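Local structure of dephospho-CoA kinase (Aquifex aeolicus, 2IF2) at residues Gly5-Gly13 / Trp155-Lys164; Val17-Ala26 / Ile178-Tyr189. The protein probably catalyses the last step of coenzyme A biosynthesis, the ATP-dependent phosphorylation of the 3'-hydroxyl group of dephospho-CoA. All coordinates share one frame; numbering follows the deposited sequence.

In the fold
Both interactions involve the strand-loop-helix unit that carries the predicted ATP-binding loop. Interaction 1 is buried and holds the end of strand 3-8 and the loop after it against 155-164; interaction 2 holds the following helix 14-23 against helix 178-190 at the flank of the fold and is only partly buried. Their chemistry differs accordingly: amides, a lysine and backbone groups joined by hydrogen bonds beside a bound sulfate in the first, aliphatic and aromatic side chains without a cross-segment hydrogen bond in the second. They meet where L6 of the central strand packs on V17, A18 and F21, CD1 of L6 lying 3.6 Å from CG1 of V17.

Interaction 1. Residues Gly5-Gly13 / Trp155-Lys164; sequences GLTGNIGCG and WKKQMPIEEK. With SO4 (sulfate ion), chain D.
The indole ring of W155 carries N9 on one face, with OD1 of N9 3.8 Å above the ring plane and nearer the rim than the centre, while the carbonyl O of I10 lies at the ring edge in its plane. The side chains of N9 and Q158 run past one another in opposing senses, their amide planes 37° apart. Q158, extended beyond CG, brings OE1 to the backbone N of I10 in a fairly straight 2.8 Å bond (164° at the hydrogen), received in the carbonyl plane on a lone pair. The O of G8 takes two donors from the same face of its plane: NZ of K164 at 3.1 Å, above the carbonyl plane, and ND2 of N9, also at 3.1 Å. A leucine in place of Q158 would probably leave the I10 amide without its acceptor and the turn that begins at N9 less firmly fixed. That type II turn, N9 to C12, belongs to what is probably the P-loop (Walker A) of this kinase: N of G11 binds O3 and N of C12 binds O4 of the sulfate, each at 2.7 Å, and N of G13 also binds O4, consistent with a nucleotide phosphate site; N of K14, N of S15 and NH1 of R144 bind the ion too. Strand 3-8 runs between strands 108-111 and 126-130 of the parallel sheet, C12 and W155 both touch C137 of helix 134-143, and K164 packs on V129 of strand 126-130.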
loop_
_atom_site.group_PDB
_atom_site.type_symbol
_atom_site.label_atom_id
_atom_site.label_comp_id
_atom_site.label_asym_id
_atom_site.label_seq_id
_atom_site.Cartn_x
_atom_site.Cartn_y
_atom_site.Cartn_z
ATOM N N GLY A 5 -7.849 3.225 6.699
ATOM C CA GLY A 5 -6.789 3.212 5.719
ATOM C C GLY A 5 -5.511 3.772 6.285
ATOM O O GLY A 5 -5.502 4.815 6.936
ATOM N N LEU A 6 -4.416 3.076 6.033
ATOM C CA LEU A 6 -3.132 3.518 6.535
ATOM C C LEU A 6 -2.256 3.800 5.337
ATOM O O LEU A 6 -1.964 2.900 4.559
ATOM C CB LEU A 6 -2.521 2.414 7.380
ATOM C CG LEU A 6 -1.503 2.821 8.428
ATOM C CD1 LEU A 6 -0.985 1.547 9.061
ATOM C CD2 LEU A 6 -0.369 3.631 7.819
ATOM N N THR A 7 -1.831 5.046 5.181
ATOM C CA THR A 7 -0.993 5.386 4.042
ATOM C C THR A 7 0.278 6.144 4.425
ATOM O O THR A 7 0.594 6.317 5.608
ATOM C CB THR A 7 -1.765 6.232 3.023
ATOM O OG1 THR A 7 -1.025 6.293 1.799
ATOM C CG2 THR A 7 -1.970 7.648 3.552
ATOM N N GLY A 8 1.002 6.589 3.401
ATOM C CA GLY A 8 2.236 7.321 3.602
ATOM C C GLY A 8 3.130 7.153 2.395
ATOM O O GLY A 8 2.667 6.746 1.329
ATOM N N ASN A 9 4.408 7.478 2.548
ATOM C CA ASN A 9 5.354 7.327 1.454
ATOM C C ASN A 9 6.361 6.216 1.736
ATOM O O ASN A 9 6.520 5.767 2.873
ATOM C CB ASN A 9 6.083 8.646 1.189
ATOM C CG ASN A 9 5.279 9.589 0.312
ATOM O OD1 ASN A 9 5.712 10.706 0.019
ATOM N ND2 ASN A 9 4.103 9.141 -0.120
ATOM N N ILE A 10 7.032 5.765 0.687
ATOM C CA ILE A 10 8.015 4.706 0.817
ATOM C C ILE A 10 9.102 5.091 1.820
ATOM O O ILE A 10 9.719 6.156 1.724
ATOM C CB ILE A 10 8.652 4.384 -0.557
ATOM C CG1 ILE A 10 9.671 3.257 -0.410
ATOM C CG2 ILE A 10 9.288 5.632 -1.145
ATOM C CD1 ILE A 10 9.067 1.944 0.075
ATOM N N GLY A 11 9.310 4.216 2.795
ATOM C CA GLY A 11 10.313 4.454 3.812
ATOM C C GLY A 11 9.863 5.400 4.906
ATOM O O GLY A 11 10.683 6.113 5.475
ATOM N N CYS A 12 8.568 5.414 5.210
ATOM C CA CYS A 12 8.052 6.297 6.247
ATOM C C CYS A 12 7.737 5.547 7.521
ATOM O O CYS A 12 7.565 6.147 8.583
ATOM C CB CYS A 12 6.807 7.016 5.748
ATOM S SG CYS A 12 7.188 8.194 4.432
ATOM N N GLY A 13 7.670 4.225 7.399
ATOM C CA GLY A 13 7.381 3.375 8.539
ATOM C C GLY A 13 6.003 2.744 8.477
ATOM O O GLY A 13 5.542 2.176 9.465
ATOM N N TRP A 155 9.790 7.531 -5.083
ATOM C CA TRP A 155 9.429 8.718 -4.323
ATOM C C TRP A 155 8.901 9.819 -5.226
ATOM O O TRP A 155 8.044 10.606 -4.823
ATOM C CB TRP A 155 10.634 9.230 -3.535
ATOM C CG TRP A 155 10.332 10.427 -2.688
ATOM C CD1 TRP A 155 10.311 11.736 -3.084
ATOM C CD2 TRP A 155 9.980 10.421 -1.300
ATOM N NE1 TRP A 155 9.967 12.547 -2.026
ATOM C CE2 TRP A 155 9.755 11.767 -0.919
ATOM C CE3 TRP A 155 9.825 9.411 -0.340
ATOM C CZ2 TRP A 155 9.391 12.127 0.384
ATOM C CZ3 TRP A 155 9.462 9.769 0.954
ATOM C CH2 TRP A 155 9.247 11.118 1.302
ATOM N N LYS A 156 9.410 9.871 -6.450
ATOM C CA LYS A 156 8.972 10.878 -7.409
ATOM C C LYS A 156 7.467 10.717 -7.630
ATOM O O LYS A 156 6.716 11.689 -7.558
ATOM C CB LYS A 156 9.715 10.697 -8.738
ATOM C CG LYS A 156 10.017 11.995 -9.496
ATOM C CD LYS A 156 8.761 12.751 -9.932
ATOM C CE LYS A 156 9.131 14.040 -10.674
ATOM N NZ LYS A 156 7.955 14.832 -11.137
ATOM N N LYS A 157 7.044 9.479 -7.887
ATOM C CA LYS A 157 5.641 9.154 -8.134
ATOM C C LYS A 157 4.726 9.625 -7.017
ATOM O O LYS A 157 3.701 10.258 -7.265
ATOM C CB LYS A 157 5.457 7.642 -8.318
ATOM C CG LYS A 157 4.016 7.228 -8.626
ATOM C CD LYS A 157 3.832 5.714 -8.678
ATOM C CE LYS A 157 4.666 5.068 -9.777
ATOM N NZ LYS A 157 4.598 3.575 -9.719
ATOM N N GLN A 158 5.089 9.304 -5.785
ATOM C CA GLN A 158 4.284 9.705 -4.645
ATOM C C GLN A 158 4.283 11.214 -4.494
ATOM O O GLN A 158 5.329 11.850 -4.582
ATOM C CB GLN A 158 4.826 9.075 -3.370
ATOM C CG GLN A 158 4.710 7.576 -3.330
ATOM C CD GLN A 158 5.130 7.029 -1.998
ATOM O OE1 GLN A 158 6.273 7.195 -1.582
ATOM N NE2 GLN A 158 4.204 6.382 -1.310
HETATM N N MSE A 159 3.104 11.778 -4.253
HETATM C CA MSE A 159 2.971 13.217 -4.092
HETATM C C MSE A 159 3.723 13.707 -2.863
HETATM O O MSE A 159 4.035 12.930 -1.963
HETATM C CB MSE A 159 1.500 13.610 -3.957
HETATM C CG MSE A 159 0.877 13.231 -2.628
HETATM SE SE MSE A 159 -0.707 14.286 -2.256
HETATM C CE MSE A 159 -1.927 13.400 -3.462
ATOM N N PRO A 160 4.024 15.015 -2.811
ATOM C CA PRO A 160 4.742 15.610 -1.681
ATOM C C PRO A 160 4.102 15.220 -0.362
ATOM O O PRO A 160 2.968 15.611 -0.072
ATOM C CB PRO A 160 4.629 17.104 -1.953
ATOM C CG PRO A 160 4.685 17.158 -3.444
ATOM C CD PRO A 160 3.754 16.029 -3.845
ATOM N N ILE A 161 4.837 14.445 0.431
ATOM C CA ILE A 161 4.353 13.980 1.729
ATOM C C ILE A 161 3.855 15.150 2.580
ATOM O O ILE A 161 2.898 15.014 3.350
ATOM C CB ILE A 161 5.469 13.230 2.508
ATOM C CG1 ILE A 161 4.890 12.610 3.780
ATOM C CG2 ILE A 161 6.609 14.181 2.850
ATOM C CD1 ILE A 161 3.841 11.541 3.521
ATOM N N GLU A 162 4.500 16.301 2.421
ATOM C CA GLU A 162 4.138 17.492 3.170
ATOM C C GLU A 162 2.758 18.003 2.753
ATOM O O GLU A 162 2.185 18.877 3.405
ATOM C CB GLU A 162 5.201 18.568 2.957
ATOM C CG GLU A 162 6.627 18.026 2.985
ATOM C CD GLU A 162 7.560 18.861 3.841
ATOM O OE1 GLU A 162 8.785 18.612 3.803
ATOM O OE2 GLU A 162 7.068 19.761 4.555
ATOM N N GLU A 163 2.229 17.450 1.665
ATOM C CA GLU A 163 0.906 17.830 1.176
ATOM C C GLU A 163 -0.064 16.696 1.525
ATOM O O GLU A 163 -1.211 16.947 1.903
ATOM C CB GLU A 163 0.938 18.053 -0.347
ATOM C CG GLU A 163 0.300 19.378 -0.848
ATOM C CD GLU A 163 -1.233 19.371 -0.878
ATOM O OE1 GLU A 163 -1.824 18.514 -1.571
ATOM O OE2 GLU A 163 -1.848 20.239 -0.220
ATOM N N LYS A 164 0.407 15.454 1.408
ATOM C CA LYS A 164 -0.417 14.288 1.712
ATOM C C LYS A 164 -0.944 14.347 3.135
ATOM O O LYS A 164 -2.079 13.956 3.398
ATOM C CB LYS A 164 0.382 12.995 1.520
ATOM C CG LYS A 164 -0.366 11.737 1.963
ATOM C CD LYS A 164 0.367 10.447 1.598
ATOM C CE LYS A 164 0.284 10.147 0.111
ATOM N NZ LYS A 164 0.911 8.839 -0.224
HETATM S S SO4 D . 7.685 1.950 4.632
HETATM O O1 SO4 D . 8.783 1.887 5.622
HETATM O O2 SO4 D . 6.710 0.893 4.929
HETATM O O3 SO4 D . 8.227 1.747 3.270
HETATM O O4 SO4 D . 7.013 3.268 4.710
#

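Interaction 2. Residues Val17-Ala26 / Ile178-Tyr189; sequences VAQMFRELGA and IEETYKQVKKVY
M20 turns its CG away from its own carbonyl carbon (chi1 -55°), and Y182 sets its ring anti to its backbone N, which brings the selenium of this selenomethionine to the edge of the tyrosine ring in a Met-aromatic contact, 5.2 Å from the centroid. The motif is a helix-helix pair of the P-loop kinase fold: the segments 17-23 and 178-189 cross at -53°, their axes 10.0 Å apart. M20 is a knob in a hole formed by I178, T181, Y182 and V185, with its methyl CE against CB of Y182 and CG2 of T181 and its CB in plane with the ring edge of Y182. One turn on, L24 lies between two tyrosines: CD2 meets OH of Y182 at 3.6 Å, and CD1 reaches CB of Y189. F21 comes in alongside, with CB of V185 over one face of its ring and, at the edge, CG1 of V188 and CB of Y189, the CB of Y189 3.8 Å from CE2 of F21. V17 closes the row nearer the sulfate-binding loop, its CG2 4.1 Å from CG1 of V185. F21 also rests on V28 and I109 of the sheet, while V17 and V185 both touch I172 in a loop. Helix 14-23 is finished by a Schellman motif at G25, which sends the chain on to A26 beside the Y189 ring. Over the centre of that ring's face stands CB of L24, a CH-pi contact 4.1 Å from the centroid and 10° off the normal.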
loop_
_atom_site.group_PDB
_atom_site.type_symbol
_atom_site.label_atom_id
_atom_site.label_comp_id
_atom_site.label_asym_id
_atom_site.label_seq_id
_atom_site.Cartn_x
_atom_site.Cartn_y
_atom_site.Cartn_z
ATOM N N VAL A 17 4.337 0.849 11.612
ATOM C CA VAL A 17 3.076 1.312 12.154
ATOM C C VAL A 17 2.039 0.225 11.922
ATOM O O VAL A 17 1.291 -0.126 12.826
ATOM C CB VAL A 17 2.650 2.630 11.490
ATOM C CG1 VAL A 17 1.166 2.861 11.669
ATOM C CG2 VAL A 17 3.443 3.772 12.111
ATOM N N ALA A 18 2.009 -0.333 10.721
ATOM C CA ALA A 18 1.052 -1.396 10.458
ATOM C C ALA A 18 1.228 -2.485 11.511
ATOM O O ALA A 18 0.244 -3.050 11.979
ATOM C CB ALA A 18 1.265 -1.981 9.068
ATOM N N GLN A 19 2.483 -2.753 11.883
ATOM C CA GLN A 19 2.817 -3.774 12.873
ATOM C C GLN A 19 2.364 -3.411 14.278
ATOM O O GLN A 19 1.668 -4.181 14.942
ATOM C CB GLN A 19 4.322 -4.031 12.880
ATOM C CG GLN A 19 4.732 -5.359 13.527
ATOM C CD GLN A 19 3.832 -6.529 13.109
ATOM O OE1 GLN A 19 2.826 -6.807 13.759
ATOM N NE2 GLN A 19 4.188 -7.204 12.015
HETATM N N MSE A 20 2.768 -2.238 14.738
HETATM C CA MSE A 20 2.383 -1.799 16.061
HETATM C C MSE A 20 0.876 -1.976 16.177
HETATM O O MSE A 20 0.385 -2.568 17.141
HETATM C CB MSE A 20 2.777 -0.333 16.251
HETATM C CG MSE A 20 4.256 -0.048 15.989
HETATM SE SE MSE A 20 4.710 1.847 16.076
HETATM C CE MSE A 20 6.361 1.794 17.084
ATOM N N PHE A 21 0.148 -1.487 15.173
ATOM C CA PHE A 21 -1.322 -1.576 15.145
ATOM C C PHE A 21 -1.859 -2.998 15.264
ATOM O O PHE A 21 -2.951 -3.200 15.805
ATOM C CB PHE A 21 -1.883 -0.949 13.858
ATOM C CG PHE A 21 -2.348 0.474 14.024
ATOM C CD1 PHE A 21 -1.823 1.489 13.231
ATOM C CD2 PHE A 21 -3.294 0.808 14.988
ATOM C CE1 PHE A 21 -2.224 2.815 13.397
ATOM C CE2 PHE A 21 -3.698 2.138 15.158
ATOM C CZ PHE A 21 -3.161 3.141 14.361
ATOM N N ARG A 22 -1.102 -3.965 14.734
ATOM C CA ARG A 22 -1.497 -5.371 14.774
ATOM C C ARG A 22 -1.296 -5.924 16.173
ATOM O O ARG A 22 -2.084 -6.744 16.670
ATOM C CB ARG A 22 -0.680 -6.214 13.794
ATOM C CG ARG A 22 -0.985 -5.979 12.325
ATOM C CD ARG A 22 -0.610 -7.206 11.481
ATOM N NE ARG A 22 -0.268 -6.842 10.106
ATOM C CZ ARG A 22 0.846 -6.203 9.774
ATOM N NH1 ARG A 22 1.726 -5.873 10.719
ATOM N NH2 ARG A 22 1.064 -5.870 8.508
ATOM N N GLU A 23 -0.215 -5.481 16.799
ATOM C CA GLU A 23 0.092 -5.898 18.148
ATOM C C GLU A 23 -1.051 -5.423 19.004
ATOM O O GLU A 23 -1.580 -6.179 19.812
ATOM C CB GLU A 23 1.393 -5.261 18.600
ATOM C CG GLU A 23 2.594 -5.794 17.849
ATOM C CD GLU A 23 3.667 -4.741 17.620
ATOM O OE1 GLU A 23 3.839 -3.848 18.483
ATOM O OE2 GLU A 23 4.348 -4.821 16.576
ATOM N N LEU A 24 -1.463 -4.176 18.809
ATOM C CA LEU A 24 -2.561 -3.631 19.606
ATOM C C LEU A 24 -3.871 -4.407 19.419
ATOM O O LEU A 24 -4.773 -4.312 20.247
ATOM C CB LEU A 24 -2.743 -2.136 19.296
ATOM C CG LEU A 24 -1.629 -1.200 19.813
ATOM C CD1 LEU A 24 -1.685 0.156 19.121
ATOM C CD2 LEU A 24 -1.757 -1.043 21.328
ATOM N N GLY A 25 -3.965 -5.190 18.346
ATOM C CA GLY A 25 -5.175 -5.974 18.108
ATOM C C GLY A 25 -5.776 -5.765 16.728
ATOM O O GLY A 25 -6.488 -6.618 16.196
ATOM N N ALA A 26 -5.480 -4.612 16.147
ATOM C CA ALA A 26 -5.987 -4.274 14.833
ATOM C C ALA A 26 -5.584 -5.320 13.802
ATOM O O ALA A 26 -4.610 -6.047 13.992
ATOM C CB ALA A 26 -5.467 -2.895 14.419
ATOM N N ILE A 178 11.230 6.067 18.276
ATOM C CA ILE A 178 10.324 4.941 18.237
ATOM C C ILE A 178 9.318 5.038 19.360
ATOM O O ILE A 178 8.155 4.662 19.196
ATOM C CB ILE A 178 11.082 3.636 18.381
ATOM C CG1 ILE A 178 11.910 3.388 17.126
ATOM C CG2 ILE A 178 10.104 2.498 18.600
ATOM C CD1 ILE A 178 11.055 3.241 15.886
ATOM N N GLU A 179 9.772 5.537 20.507
ATOM C CA GLU A 179 8.902 5.688 21.673
ATOM C C GLU A 179 7.732 6.603 21.334
ATOM O O GLU A 179 6.602 6.341 21.730
ATOM C CB GLU A 179 9.683 6.269 22.864
ATOM C CG GLU A 179 8.960 6.157 24.212
ATOM C CD GLU A 179 9.648 6.929 25.333
ATOM O OE1 GLU A 179 10.824 6.638 25.661
ATOM O OE2 GLU A 179 9.003 7.840 25.895
ATOM N N GLU A 180 8.016 7.669 20.593
ATOM C CA GLU A 180 6.994 8.634 20.202
ATOM C C GLU A 180 6.067 8.085 19.138
ATOM O O GLU A 180 4.852 8.244 19.218
ATOM C CB GLU A 180 7.636 9.925 19.678
ATOM C CG GLU A 180 7.821 11.027 20.720
ATOM C CD GLU A 180 8.923 12.023 20.348
ATOM O OE1 GLU A 180 9.147 12.984 21.122
ATOM O OE2 GLU A 180 9.573 11.849 19.288
ATOM N N THR A 181 6.633 7.435 18.136
ATOM C CA THR A 181 5.803 6.907 17.082
ATOM C C THR A 181 4.776 5.913 17.623
ATOM O O THR A 181 3.611 5.943 17.223
ATOM C CB THR A 181 6.661 6.257 15.999
ATOM O OG1 THR A 181 5.818 5.837 14.924
ATOM C CG2 THR A 181 7.408 5.060 16.553
ATOM N N TYR A 182 5.200 5.052 18.548
ATOM C CA TYR A 182 4.304 4.051 19.144
ATOM C C TYR A 182 3.327 4.665 20.142
ATOM O O TYR A 182 2.201 4.192 20.306
ATOM C CB TYR A 182 5.108 2.966 19.861
ATOM C CG TYR A 182 4.246 1.861 20.439
ATOM C CD1 TYR A 182 3.507 1.022 19.614
ATOM C CD2 TYR A 182 4.156 1.665 21.818
ATOM C CE1 TYR A 182 2.697 0.014 20.148
ATOM C CE2 TYR A 182 3.346 0.663 22.359
ATOM C CZ TYR A 182 2.621 -0.155 21.522
ATOM O OH TYR A 182 1.798 -1.116 22.056
ATOM N N LYS A 183 3.780 5.711 20.820
ATOM C CA LYS A 183 2.956 6.393 21.794
ATOM C C LYS A 183 1.809 7.081 21.054
ATOM O O LYS A 183 0.719 7.239 21.603
ATOM C CB LYS A 183 3.812 7.396 22.579
ATOM C CG LYS A 183 3.150 7.997 23.823
ATOM C CD LYS A 183 4.183 8.592 24.797
ATOM C CE LYS A 183 3.527 9.454 25.883
ATOM N NZ LYS A 183 2.291 8.849 26.477
ATOM N N GLN A 184 2.050 7.458 19.797
ATOM C CA GLN A 184 1.042 8.121 18.959
ATOM C C GLN A 184 0.004 7.150 18.410
ATOM O O GLN A 184 -1.200 7.383 18.529
ATOM C CB GLN A 184 1.711 8.841 17.785
ATOM C CG GLN A 184 1.994 10.309 18.032
ATOM C CD GLN A 184 3.349 10.739 17.504
ATOM O OE1 GLN A 184 3.655 10.555 16.326
ATOM N NE2 GLN A 184 4.178 11.308 18.385
ATOM N N VAL A 185 0.469 6.074 17.786
ATOM C CA VAL A 185 -0.449 5.087 17.246
ATOM C C VAL A 185 -1.369 4.639 18.380
ATOM O O VAL A 185 -2.583 4.534 18.201
ATOM C CB VAL A 185 0.301 3.857 16.664
ATOM C CG1 VAL A 185 1.270 4.300 15.582
ATOM C CG2 VAL A 185 1.044 3.132 17.762
ATOM N N LYS A 186 -0.794 4.400 19.553
ATOM C CA LYS A 186 -1.595 3.970 20.691
ATOM C C LYS A 186 -2.747 4.924 20.948
ATOM O O LYS A 186 -3.870 4.493 21.207
ATOM C CB LYS A 186 -0.731 3.857 21.946
ATOM C CG LYS A 186 -0.010 2.537 22.054
ATOM C CD LYS A 186 0.557 2.333 23.437
ATOM C CE LYS A 186 1.695 3.289 23.707
ATOM N NZ LYS A 186 2.386 3.001 24.995
ATOM N N LYS A 187 -2.452 6.218 20.887
ATOM C CA LYS A 187 -3.461 7.242 21.091
ATOM C C LYS A 187 -4.516 7.051 20.008
ATOM O O LYS A 187 -5.708 6.972 20.295
ATOM C CB LYS A 187 -2.841 8.631 20.967
ATOM C CG LYS A 187 -3.811 9.770 21.205
ATOM C CD LYS A 187 -3.273 11.101 20.673
ATOM C CE LYS A 187 -4.337 12.196 20.761
ATOM N NZ LYS A 187 -3.871 13.500 20.224
ATOM N N VAL A 188 -4.079 6.955 18.759
ATOM C CA VAL A 188 -5.031 6.773 17.681
ATOM C C VAL A 188 -5.872 5.516 17.852
ATOM O O VAL A 188 -7.088 5.568 17.737
ATOM C CB VAL A 188 -4.325 6.749 16.319
ATOM C CG1 VAL A 188 -5.328 6.407 15.213
ATOM C CG2 VAL A 188 -3.703 8.108 16.052
ATOM N N TYR A 189 -5.238 4.391 18.138
ATOM C CA TYR A 189 -5.999 3.168 18.313
ATOM C C TYR A 189 -7.104 3.351 19.360
ATOM O O TYR A 189 -8.164 2.716 19.283
ATOM C CB TYR A 189 -5.075 2.015 18.706
ATOM C CG TYR A 189 -5.799 0.713 18.959
ATOM C CD1 TYR A 189 -6.247 0.385 20.230
ATOM C CD2 TYR A 189 -6.063 -0.177 17.924
ATOM C CE1 TYR A 189 -6.939 -0.795 20.470
ATOM C CE2 TYR A 189 -6.757 -1.367 18.157
ATOM C CZ TYR A 189 -7.195 -1.663 19.431
ATOM O OH TYR A 189 -7.895 -2.818 19.685
#